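Local coordinates for ORF131 protein (Ralstonia metallidurans, PDB 2WTP) that binds copper(II) and probably takes part in heavy-metal resistance, with a conformation that appears to change on copper binding, at residues A60-V66 and E79-R84; R99-L105 and V118-R124. All coordinates share one frame; numbering follows the deposited sequence.

How the interactions relate
Interaction 1 pairs 60-66 with 79-84, and interaction 2 pairs 99-105 with 118-124. They follow in series along the chain. Each joins two neighbouring strands, parallel in interaction 1 and antiparallel in interaction 2. The two pairs belong to different sheets, one of four strands and one of three. Strands 63-65 and 101-104 are outermost strands of these sheets within the chain. The contact centres lie about 14 Å apart. They meet at Leu105, whose CD2 packs 3.7 Å from Phe83 CD1 and 3.8 Å from Val66 CG2. The two sheets thus share an apolar interior, while one copper and the magnesium are bound by Asp123, at the end of interaction 2 away from Leu105.

Interaction 1: A60-V66 and E79-R84; sequences ASRIIDV and ETVAFR
Glu79 OE2 is gripped by two nitrogens of Arg62, NE at 2.9 Å and NH2 at 3.1 Å. Both come to the syn side of the oxygen and from the same face of the carboxylate. The guanidinium and carboxylate planes are 10° apart, although the side chains cross at about a right angle. NH2 also makes a weak bond to Glu79 OE1. It has a second partner in the carbonyl of Asn74, and OE2 is bonded to Tyr72 of the second subunit. Arg62 CG sits between the backbone N and the carbonyl carbon (chi1 59°), and the chain then runs extended to NE, which meets Glu79 OE2.

Next to the salt bridge the strands pair in parallel. Ala82 N to Arg62 O, Ile64 N to Ala82 O, at 2.7 Å, and Arg84 N to Ile64 O belong to this ladder, which Val66 N continues to Arg84 O. At its start Ser61 N bonds to Thr80 O. Ser61 OG joins Thr80 N through a water and is also hydrogen-bonded to Tyr72 OH of the second subunit.

Ile64 CD1 packs 3.6 Å from Val81 CG1, lies over one guanidinium face of Arg62 near the rim, and reaches Phe83 CE1 at 3.9 Å. Val66 CG2 meets the edge of the same ring. On the other face of the sheet, Ile63 CG2 rests 3.6 Å from Arg84 CB.

The chemistry implies a buried ion pair with nearly parallel planes, gripped by two bonds and a weak third. Charge is probably balanced locally, and Tyr72 ties the pair to the dimer interface.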
ATOM      1  N   ALA A  60      -2.431  14.813   1.521  1.00  8.10           N
ATOM      2  CA  ALA A  60      -2.213  13.359   1.502  1.00  7.96           C
ATOM      3  C   ALA A  60      -2.409  12.763   2.876  1.00  9.49           C
ATOM      4  O   ALA A  60      -2.020  13.334   3.893  1.00  9.44           O
ATOM      5  CB  ALA A  60      -0.761  13.114   1.034  1.00  9.35           C
ATOM      6  N   SER A  61      -2.912  11.520   2.881  1.00  8.76           N
ATOM      7  CA  SER A  61      -3.187  10.832   4.139  1.00  8.25           C
ATOM      8  C   SER A  61      -2.002   9.957   4.548  1.00  8.44           C
ATOM      9  O   SER A  61      -1.973   9.456   5.669  1.00  8.55           O
ATOM     10  CB  SER A  61      -4.414   9.932   4.071  1.00  8.73           C
ATOM     11  OG  SER A  61      -4.465   9.202   2.898  1.00 10.81           O
ATOM     12  N   ARG A  62      -1.013   9.748   3.684  1.00  8.22           N
ATOM     13  CA  ARG A  62       0.232   9.043   4.050  1.00  8.60           C
ATOM     14  C   ARG A  62       1.338   9.400   3.039  1.00  8.66           C
ATOM     15  O   ARG A  62       0.984   9.892   1.953  1.00  8.52           O
ATOM     16  CB  ARG A  62       0.070   7.543   4.120  1.00  8.60           C
ATOM     17  CG  ARG A  62      -0.413   6.941   2.776  1.00  8.61           C
ATOM     18  CD  ARG A  62      -0.386   5.355   2.787  1.00 10.18           C
ATOM     19  NE  ARG A  62      -1.203   4.867   1.678  1.00  9.59           N
ATOM     20  CZ  ARG A  62      -1.086   3.649   1.198  1.00 10.20           C
ATOM     21  NH1 ARG A  62      -0.118   2.859   1.590  1.00  9.71           N
ATOM     22  NH2 ARG A  62      -1.972   3.267   0.292  1.00 10.79           N
ATOM     23  N   ILE A  63       2.576   9.131   3.393  1.00  9.04           N
ATOM     24  CA  ILE A  63       3.708   9.337   2.445  1.00  9.28           C
ATOM     25  C   ILE A  63       4.325   7.960   2.287  1.00 10.91           C
ATOM     26  O   ILE A  63       4.681   7.248   3.300  1.00 11.79           O
ATOM     27  CB  ILE A  63       4.748  10.261   3.071  1.00  9.73           C
ATOM     28  CG1 ILE A  63       4.165  11.613   3.262  1.00 12.78           C
ATOM     29  CG2 ILE A  63       5.935  10.409   2.138  1.00 13.31           C
ATOM     30  CD1 ILE A  63       5.068  12.577   4.088  1.00 19.54           C
ATOM     31  N   ILE A  64       4.422   7.499   1.018  1.00 11.69           N
ATOM     32  CA  ILE A  64       5.003   6.160   0.737  1.00 12.17           C
ATOM     33  C   ILE A  64       6.436   6.443   0.236  1.00  9.98           C
ATOM     34  O   ILE A  64       6.650   7.204  -0.709  1.00 12.23           O
ATOM     35  CB  ILE A  64       4.194   5.476  -0.379  1.00 10.43           C
ATOM     36  CG1 ILE A  64       2.811   5.091   0.162  1.00 10.16           C
ATOM     37  CG2 ILE A  64       4.910   4.162  -0.789  1.00 16.00           C
ATOM     38  CD1 ILE A  64       1.925   4.452  -0.873  1.00 16.07           C
ATOM     39  N   ASP A  65       7.436   5.844   0.888  1.00 15.81           N
ATOM     40  CA  ASP A  65       8.820   5.940   0.437  0.50 16.45           C
ATOM     41  C   ASP A  65       9.020   5.025  -0.802  1.00 14.77           C
ATOM     42  O   ASP A  65       8.685   3.849  -0.803  1.00 20.91           O
ATOM     43  CB  ASP A  65       9.738   5.443   1.598  0.50 23.62           C
ATOM     44  CG  ASP A  65      11.163   5.939   1.486  0.50 43.32           C
ATOM     45  OD1 ASP A  65      11.457   6.742   0.584  0.50 35.04           O
ATOM     46  OD2 ASP A  65      11.999   5.514   2.314  0.50 53.97           O
ATOM     47  N   VAL A  66       9.561   5.587  -1.865  1.00 12.65           N
ATOM     48  CA  VAL A  66       9.828   4.820  -3.087  1.00 13.65           C
ATOM     49  C   VAL A  66      11.313   4.392  -3.064  1.00 16.47           C
ATOM     50  O   VAL A  66      12.196   5.218  -3.131  1.00 22.15           O
ATOM     51  CB  VAL A  66       9.502   5.752  -4.311  1.00 19.95           C
ATOM     52  CG1 VAL A  66       9.995   5.132  -5.667  1.00 23.92           C
ATOM     53  CG2 VAL A  66       7.967   6.053  -4.374  1.00 18.97           C
ATOM     54  N   GLU A  79      -8.103   7.890  -3.000  1.00  7.31           N
ATOM     55  CA  GLU A  79      -7.091   8.212  -1.945  1.00  7.26           C
ATOM     56  C   GLU A  79      -6.091   9.231  -2.399  1.00  7.03           C
ATOM     57  O   GLU A  79      -5.715   9.220  -3.627  1.00  7.42           O
ATOM     58  CB  GLU A  79      -6.358   6.906  -1.629  1.00  8.67           C
ATOM     59  CG  GLU A  79      -5.476   6.911  -0.309  1.00  9.68           C
ATOM     60  CD  GLU A  79      -4.730   5.571  -0.026  1.00 12.59           C
ATOM     61  OE1 GLU A  79      -4.937   4.608  -0.717  1.00 12.94           O
ATOM     62  OE2 GLU A  79      -3.884   5.591   0.899  1.00 14.27           O
ATOM     63  N   THR A  80      -5.638  10.125  -1.526  1.00  8.17           N
ATOM     64  CA  THR A  80      -4.606  11.086  -1.866  1.00  7.72           C
ATOM     65  C   THR A  80      -3.355  10.633  -1.111  1.00  8.51           C
ATOM     66  O   THR A  80      -3.326  10.529   0.104  1.00  9.84           O
ATOM     67  CB  THR A  80      -4.941  12.536  -1.459  1.00 10.30           C
ATOM     68  OG1 THR A  80      -6.133  12.921  -2.161  1.00 10.80           O
ATOM     69  CG2 THR A  80      -3.799  13.479  -1.882  1.00 11.53           C
ATOM     70  N   VAL A  81      -2.314  10.317  -1.880  1.00  8.72           N
ATOM     71  CA  VAL A  81      -1.071   9.670  -1.368  1.00  9.02           C
ATOM     72  C   VAL A  81       0.083  10.471  -1.827  1.00  8.54           C
ATOM     73  O   VAL A  81       0.136  10.893  -3.031  1.00 10.86           O
ATOM     74  CB  VAL A  81      -0.944   8.221  -1.964  1.00 10.50           C
ATOM     75  CG1 VAL A  81       0.305   7.574  -1.433  1.00 13.43           C
ATOM     76  CG2 VAL A  81      -2.172   7.364  -1.559  1.00 11.74           C
ATOM     77  N   ALA A  82       1.036  10.689  -0.941  1.00  8.04           N
ATOM     78  CA  ALA A  82       2.283  11.327  -1.356  1.00 10.77           C
ATOM     79  C   ALA A  82       3.366  10.294  -1.464  1.00  9.45           C
ATOM     80  O   ALA A  82       3.350   9.249  -0.740  1.00 12.01           O
ATOM     81  CB  ALA A  82       2.671  12.408  -0.293  1.00 10.58           C
ATOM     82  N   PHE A  83       4.202  10.459  -2.490  1.00  9.19           N
ATOM     83  CA  PHE A  83       5.288   9.522  -2.723  1.00  9.49           C
ATOM     84  C   PHE A  83       6.600  10.256  -2.574  1.00 10.52           C
ATOM     85  O   PHE A  83       6.750  11.376  -3.100  1.00 13.16           O
ATOM     86  CB  PHE A  83       5.173   8.991  -4.150  1.00  9.31           C
ATOM     87  CG  PHE A  83       3.942   8.111  -4.384  1.00  9.82           C
ATOM     88  CD1 PHE A  83       3.988   6.749  -4.158  1.00  8.77           C
ATOM     89  CD2 PHE A  83       2.704   8.704  -4.735  1.00  9.88           C
ATOM     90  CE1 PHE A  83       2.825   5.944  -4.406  1.00  8.20           C
ATOM     91  CE2 PHE A  83       1.569   7.946  -4.942  1.00  8.86           C
ATOM     92  CZ  PHE A  83       1.624   6.544  -4.757  1.00  9.89           C
ATOM     93  N   ARG A  84       7.515   9.648  -1.875  1.00 10.23           N
ATOM     94  CA  ARG A  84       8.797  10.288  -1.502  0.60 10.74           C
ATOM     95  C   ARG A  84       9.972   9.556  -2.122  1.00 12.04           C
ATOM     96  O   ARG A  84      10.055   8.338  -1.999  1.00 14.21           O
ATOM     97  CB  ARG A  84       8.904  10.274   0.045  0.60 15.78           C
ATOM     98  CG  ARG A  84      10.341  10.502   0.633  0.60 20.55           C
ATOM     99  CD  ARG A  84      10.369  10.930   2.237  0.60 25.24           C
ATOM    100  NE  ARG A  84      11.151  12.221   2.370  0.60 19.22           N
ATOM    101  CZ  ARG A  84      10.633  13.401   2.617  0.60 25.11           C
ATOM    102  NH1 ARG A  84       9.362  13.489   2.944  0.60 26.04           N
ATOM    103  NH2 ARG A  84      11.377  14.509   2.606  0.60 29.08           N
TER
HETATM  104  O   HOH W   1      -6.656   9.998   1.229  1.00 11.97           O

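Interaction 2: R99-L105 and V118-R124; sequences RDTSVDL and VRVYIDR. With MG (magnesium ion), chain F; CU (copper (II) ion), chain O.
Asp100 turns its CG beside the backbone N (chi1 -65°), and Tyr121 holds its CG anti to N (chi1 -170°); together these bring carboxylate and phenol into touch. Tyr121 OH donates to Asp100 OD2 at 2.8 Å, on the anti side of that oxygen. OD2 lies at the ring edge, in its plane, with the carboxylate turned 77° to the ring. The other oxygen, OD1, accepts from Arg124 N at 3.0 Å. One carboxylate fastens both a side chain and the backbone of the other segment.

Asp100 is a second-shell residue of the magnesium site: water ligands of magnesium donate to both its oxygens. The first-shell residue is Asp123: OD1 binds magnesium at 2.1 Å and OD2 binds copper at 2.1 Å. Asp123 of the second subunit binds the same copper.

At the other end, Arg119 bends back and lays its guanidinium over the backbone between Val103 and Asp104. NH2 gives a nearly straight bond to Ser102 OG at 2.9 Å, in the guanidinium plane. A water bridges Arg119 NH1 and Asp104 OD2. Asp104 OD1 caps the following helix by accepting from Gly106 N. Leu105 N bonds to Val118 O at this helix end.

Between these ends the backbones pair closely, with Ile122 N to Thr101 O at 2.7 Å and Val120 N to Val103 O among the bonds. On the inner face Val103 CG1 meets Ile122 CD1 at 4.0 Å, and Leu105 CD1 touches Val120 CG2 at 3.9 Å. Val120 and Ile122 pack further on Phe94 of the four-stranded sheet.

This is an antiparallel strand pair with one apolar face toward a second sheet, running at one end into a helix N-cap and at the other into a copper site shared by two subunits.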
ATOM      1  N   ARG A  99     -13.448  -0.949 -11.687  1.00 11.21           N
ATOM      2  CA  ARG A  99     -12.885  -2.227 -11.314  1.00 10.74           C
ATOM      3  C   ARG A  99     -11.468  -1.982 -10.870  1.00  9.75           C
ATOM      4  O   ARG A  99     -10.845  -0.938 -11.188  1.00  9.61           O
ATOM      5  CB  ARG A  99     -12.891  -3.241 -12.470  1.00 14.41           C
ATOM      6  CG  ARG A  99     -12.164  -2.809 -13.604  1.00 17.05           C
ATOM      7  CD  ARG A  99     -12.237  -3.867 -14.788  1.00 25.44           C
ATOM      8  NE  ARG A  99     -13.592  -4.063 -15.304  1.00 41.83           N
ATOM      9  CZ  ARG A  99     -14.136  -3.317 -16.270  1.00 51.30           C
ATOM     10  NH1 ARG A  99     -13.445  -2.324 -16.815  1.00 50.36           N
ATOM     11  NH2 ARG A  99     -15.376  -3.540 -16.675  1.00 56.98           N
ATOM     12  N   ASP A 100     -10.898  -2.957 -10.160  1.00  9.29           N
ATOM     13  CA  ASP A 100      -9.473  -2.829  -9.784  1.00  8.54           C
ATOM     14  C   ASP A 100      -8.594  -2.638 -11.012  1.00  8.43           C
ATOM     15  O   ASP A 100      -8.882  -3.272 -12.114  1.00 10.59           O
ATOM     16  CB  ASP A 100      -8.956  -4.111  -9.112  1.00 12.50           C
ATOM     17  CG  ASP A 100      -9.606  -4.407  -7.808  1.00 13.38           C
ATOM     18  OD1 ASP A 100     -10.525  -3.720  -7.282  1.00 11.27           O
ATOM     19  OD2 ASP A 100      -9.148  -5.357  -7.138  1.00 16.49           O
ATOM     20  N   THR A 101      -7.598  -1.767 -10.909  1.00  8.21           N
ATOM     21  CA  THR A 101      -6.735  -1.553 -12.055  1.00  8.58           C
ATOM     22  C   THR A 101      -5.370  -1.126 -11.552  1.00 11.39           C
ATOM     23  O   THR A 101      -5.245  -0.724 -10.393  1.00 13.64           O
ATOM     24  CB  THR A 101      -7.402  -0.504 -12.954  1.00 10.41           C
ATOM     25  OG1 THR A 101      -6.693  -0.329 -14.162  1.00 11.49           O
ATOM     26  CG2 THR A 101      -7.410   0.894 -12.311  1.00 13.66           C
ATOM     27  N   SER A 102      -4.366  -1.198 -12.349  1.00  8.50           N
ATOM     28  CA  SER A 102      -3.095  -0.696 -11.956  1.00  8.45           C
ATOM     29  C   SER A 102      -2.462   0.255 -12.948  1.00  8.28           C
ATOM     30  O   SER A 102      -2.867   0.312 -14.143  1.00  8.21           O
ATOM     31  CB  SER A 102      -2.107  -1.860 -11.713  1.00  8.80           C
ATOM     32  OG  SER A 102      -1.647  -2.478 -12.942  1.00  9.72           O
ATOM     33  N   VAL A 103      -1.486   1.047 -12.471  1.00  8.16           N
ATOM     34  CA  VAL A 103      -0.752   1.947 -13.364  1.00  8.01           C
ATOM     35  C   VAL A 103       0.674   2.048 -12.919  1.00  8.38           C
ATOM     36  O   VAL A 103       0.936   1.956 -11.700  1.00  8.38           O
ATOM     37  CB  VAL A 103      -1.491   3.341 -13.429  1.00  9.15           C
ATOM     38  CG1 VAL A 103      -1.532   4.029 -12.072  1.00 10.05           C
ATOM     39  CG2 VAL A 103      -0.810   4.246 -14.500  1.00 10.07           C
ATOM     40  N   ASP A 104       1.600   2.324 -13.842  1.00  8.26           N
ATOM     41  CA  ASP A 104       2.985   2.528 -13.379  1.00  8.38           C
ATOM     42  C   ASP A 104       3.157   3.867 -12.746  1.00  8.10           C
ATOM     43  O   ASP A 104       2.820   4.871 -13.393  1.00  8.15           O
ATOM     44  CB  ASP A 104       3.963   2.363 -14.578  1.00 10.95           C
ATOM     45  CG  ASP A 104       5.423   2.137 -14.075  1.00 15.91           C
ATOM     46  OD1 ASP A 104       6.042   3.068 -13.568  1.00 14.51           O
ATOM     47  OD2 ASP A 104       5.908   1.006 -14.112  1.00 17.29           O
ATOM     48  N   LEU A 105       3.779   3.949 -11.557  1.00  8.23           N
ATOM     49  CA  LEU A 105       3.919   5.243 -10.884  1.00  8.21           C
ATOM     50  C   LEU A 105       4.797   6.146 -11.763  1.00 10.80           C
ATOM     51  O   LEU A 105       4.715   7.382 -11.648  1.00 11.17           O
ATOM     52  CB  LEU A 105       4.621   4.963  -9.546  1.00  8.75           C
ATOM     53  CG  LEU A 105       4.719   6.182  -8.575  1.00  9.58           C
ATOM     54  CD1 LEU A 105       3.344   6.658  -8.152  1.00  8.88           C
ATOM     55  CD2 LEU A 105       5.666   5.812  -7.359  1.00 11.00           C
ATOM     56  N   VAL A 118       7.484   0.922 -10.433  1.00 12.02           N
ATOM     57  CA  VAL A 118       6.670   0.661  -9.275  1.00 10.92           C
ATOM     58  C   VAL A 118       5.205   0.664  -9.750  1.00  9.92           C
ATOM     59  O   VAL A 118       4.778   1.693 -10.371  1.00 14.30           O
ATOM     60  CB  VAL A 118       6.840   1.735  -8.262  1.00 13.20           C
ATOM     61  CG1 VAL A 118       5.926   1.447  -7.029  1.00 16.73           C
ATOM     62  CG2 VAL A 118       8.334   1.778  -7.794  1.00 15.91           C
ATOM     63  N   ARG A 119       4.453  -0.368  -9.547  1.00  8.89           N
ATOM     64  CA  ARG A 119       3.066  -0.433 -10.035  1.00  8.92           C
ATOM     65  C   ARG A 119       2.140  -0.082  -8.904  1.00 10.04           C
ATOM     66  O   ARG A 119       2.297  -0.568  -7.781  1.00 11.25           O
ATOM     67  CB  ARG A 119       2.797  -1.806 -10.582  1.00 16.83           C
ATOM     68  CG  ARG A 119       1.526  -1.792 -11.411  1.00 31.56           C
ATOM     69  CD  ARG A 119       1.509  -2.835 -12.550  1.00 26.59           C
ATOM     70  NE  ARG A 119       2.230  -2.274 -13.634  1.00 18.79           N
ATOM     71  CZ  ARG A 119       1.671  -1.503 -14.592  1.00 10.93           C
ATOM     72  NH1 ARG A 119       2.513  -0.982 -15.463  1.00 12.79           N
ATOM     73  NH2 ARG A 119       0.378  -1.229 -14.642  1.00 12.17           N
ATOM     74  N   VAL A 120       1.211   0.824  -9.160  1.00  8.58           N
ATOM     75  CA  VAL A 120       0.182   1.145  -8.142  1.00  8.41           C
ATOM     76  C   VAL A 120      -1.079   0.361  -8.441  1.00  8.37           C
ATOM     77  O   VAL A 120      -1.633   0.452  -9.538  1.00  9.31           O
ATOM     78  CB  VAL A 120      -0.163   2.632  -8.229  1.00  9.19           C
ATOM     79  CG1 VAL A 120      -1.143   2.988  -7.069  1.00  9.88           C
ATOM     80  CG2 VAL A 120       1.145   3.434  -8.052  1.00 11.01           C
ATOM     81  N   TYR A 121      -1.527  -0.459  -7.486  1.00  8.82           N
ATOM     82  CA  TYR A 121      -2.763  -1.235  -7.633  1.00  8.64           C
ATOM     83  C   TYR A 121      -3.874  -0.401  -7.018  1.00  8.89           C
ATOM     84  O   TYR A 121      -3.836  -0.164  -5.798  1.00  9.31           O
ATOM     85  CB  TYR A 121      -2.542  -2.553  -6.872  1.00  9.63           C
ATOM     86  CG  TYR A 121      -3.641  -3.532  -7.142  1.00  9.74           C
ATOM     87  CD1 TYR A 121      -3.405  -4.649  -7.933  1.00  9.43           C
ATOM     88  CD2 TYR A 121      -4.913  -3.353  -6.565  1.00 11.33           C
ATOM     89  CE1 TYR A 121      -4.425  -5.541  -8.193  1.00 12.35           C
ATOM     90  CE2 TYR A 121      -5.986  -4.316  -6.812  1.00 11.24           C
ATOM     91  CZ  TYR A 121      -5.658  -5.365  -7.677  1.00  9.89           C
ATOM     92  OH  TYR A 121      -6.664  -6.293  -7.900  1.00 14.42           O
ATOM     93  N   ILE A 122      -4.870  -0.034  -7.784  1.00  8.48           N
ATOM     94  CA  ILE A 122      -5.957   0.873  -7.361  1.00  9.39           C
ATOM     95  C   ILE A 122      -7.220   0.024  -7.161  1.00  8.90           C
ATOM     96  O   ILE A 122      -7.716  -0.633  -8.077  1.00  9.50           O
ATOM     97  CB  ILE A 122      -6.254   2.001  -8.425  1.00  7.46           C
ATOM     98  CG1 ILE A 122      -4.957   2.787  -8.709  1.00  7.22           C
ATOM     99  CG2 ILE A 122      -7.311   2.871  -7.769  1.00  8.11           C
ATOM    100  CD1 ILE A 122      -5.013   3.562 -10.078  1.00  8.67           C
ATOM    101  N   ASP A 123      -7.710  -0.065  -5.926  1.00  9.05           N
ATOM    102  CA  ASP A 123      -8.913  -0.820  -5.653  1.00  9.59           C
ATOM    103  C   ASP A 123     -10.142  -0.087  -6.182  1.00  8.58           C
ATOM    104  O   ASP A 123     -10.200   1.134  -6.266  1.00  9.56           O
ATOM    105  CB  ASP A 123      -9.028  -0.877  -4.145  1.00 11.72           C
ATOM    106  CG  ASP A 123     -10.167  -1.705  -3.646  1.00 18.29           C
ATOM    107  OD1 ASP A 123     -10.381  -2.794  -4.171  1.00 16.19           O
ATOM    108  OD2 ASP A 123     -10.751  -1.309  -2.647  1.00 19.08           O
ATOM    109  N   ARG A 124     -11.131  -0.878  -6.589  1.00  9.07           N
ATOM    110  CA  ARG A 124     -12.435  -0.447  -7.128  0.50  8.69           C
ATOM    111  C   ARG A 124     -13.085   0.540  -6.196  1.00  9.44           C
ATOM    112  O   ARG A 124     -13.021   0.401  -4.959  1.00  9.87           O
ATOM    113  CB  ARG A 124     -13.271  -1.728  -7.318  0.50 12.87           C
ATOM    114  CG  ARG A 124     -14.714  -1.540  -7.618  0.50 28.36           C
ATOM    115  CD  ARG A 124     -15.302  -2.879  -8.023  0.50 25.59           C
ATOM    116  NE  ARG A 124     -16.718  -2.964  -7.700  0.50 49.46           N
ATOM    117  CZ  ARG A 124     -17.542  -1.929  -7.761  0.50 48.68           C
ATOM    118  NH1 ARG A 124     -17.078  -0.745  -8.161  0.50 41.54           N
ATOM    119  NH2 ARG A 124     -18.827  -2.082  -7.451  0.50 42.53           N
TER
HETATM  120 MG    MG F1110     -10.733  -4.843  -3.639  0.70 15.21          MG
HETATM  121 CU    CU O1108     -12.253  -2.551  -1.885  0.65 13.32          CU
HETATM  122  O   HOH W   2     -11.751  -5.058  -5.374  0.85 18.86           O
HETATM  123  O   HOH W   3      -8.944  -5.207  -4.449  0.85 16.82           O
HETATM  124  O   HOH W   4       5.439  -1.148 -15.570  1.00 18.45           O
HETATM  125  O   HOH W   5     -10.137  -6.469  -5.504  0.85 22.44           O
HETATM  126  O   HOH W   6     -12.718  -5.099  -2.685  1.00 29.81           O
HETATM  127  O   HOH W   7     -10.545  -6.931  -2.937  0.85 26.14           O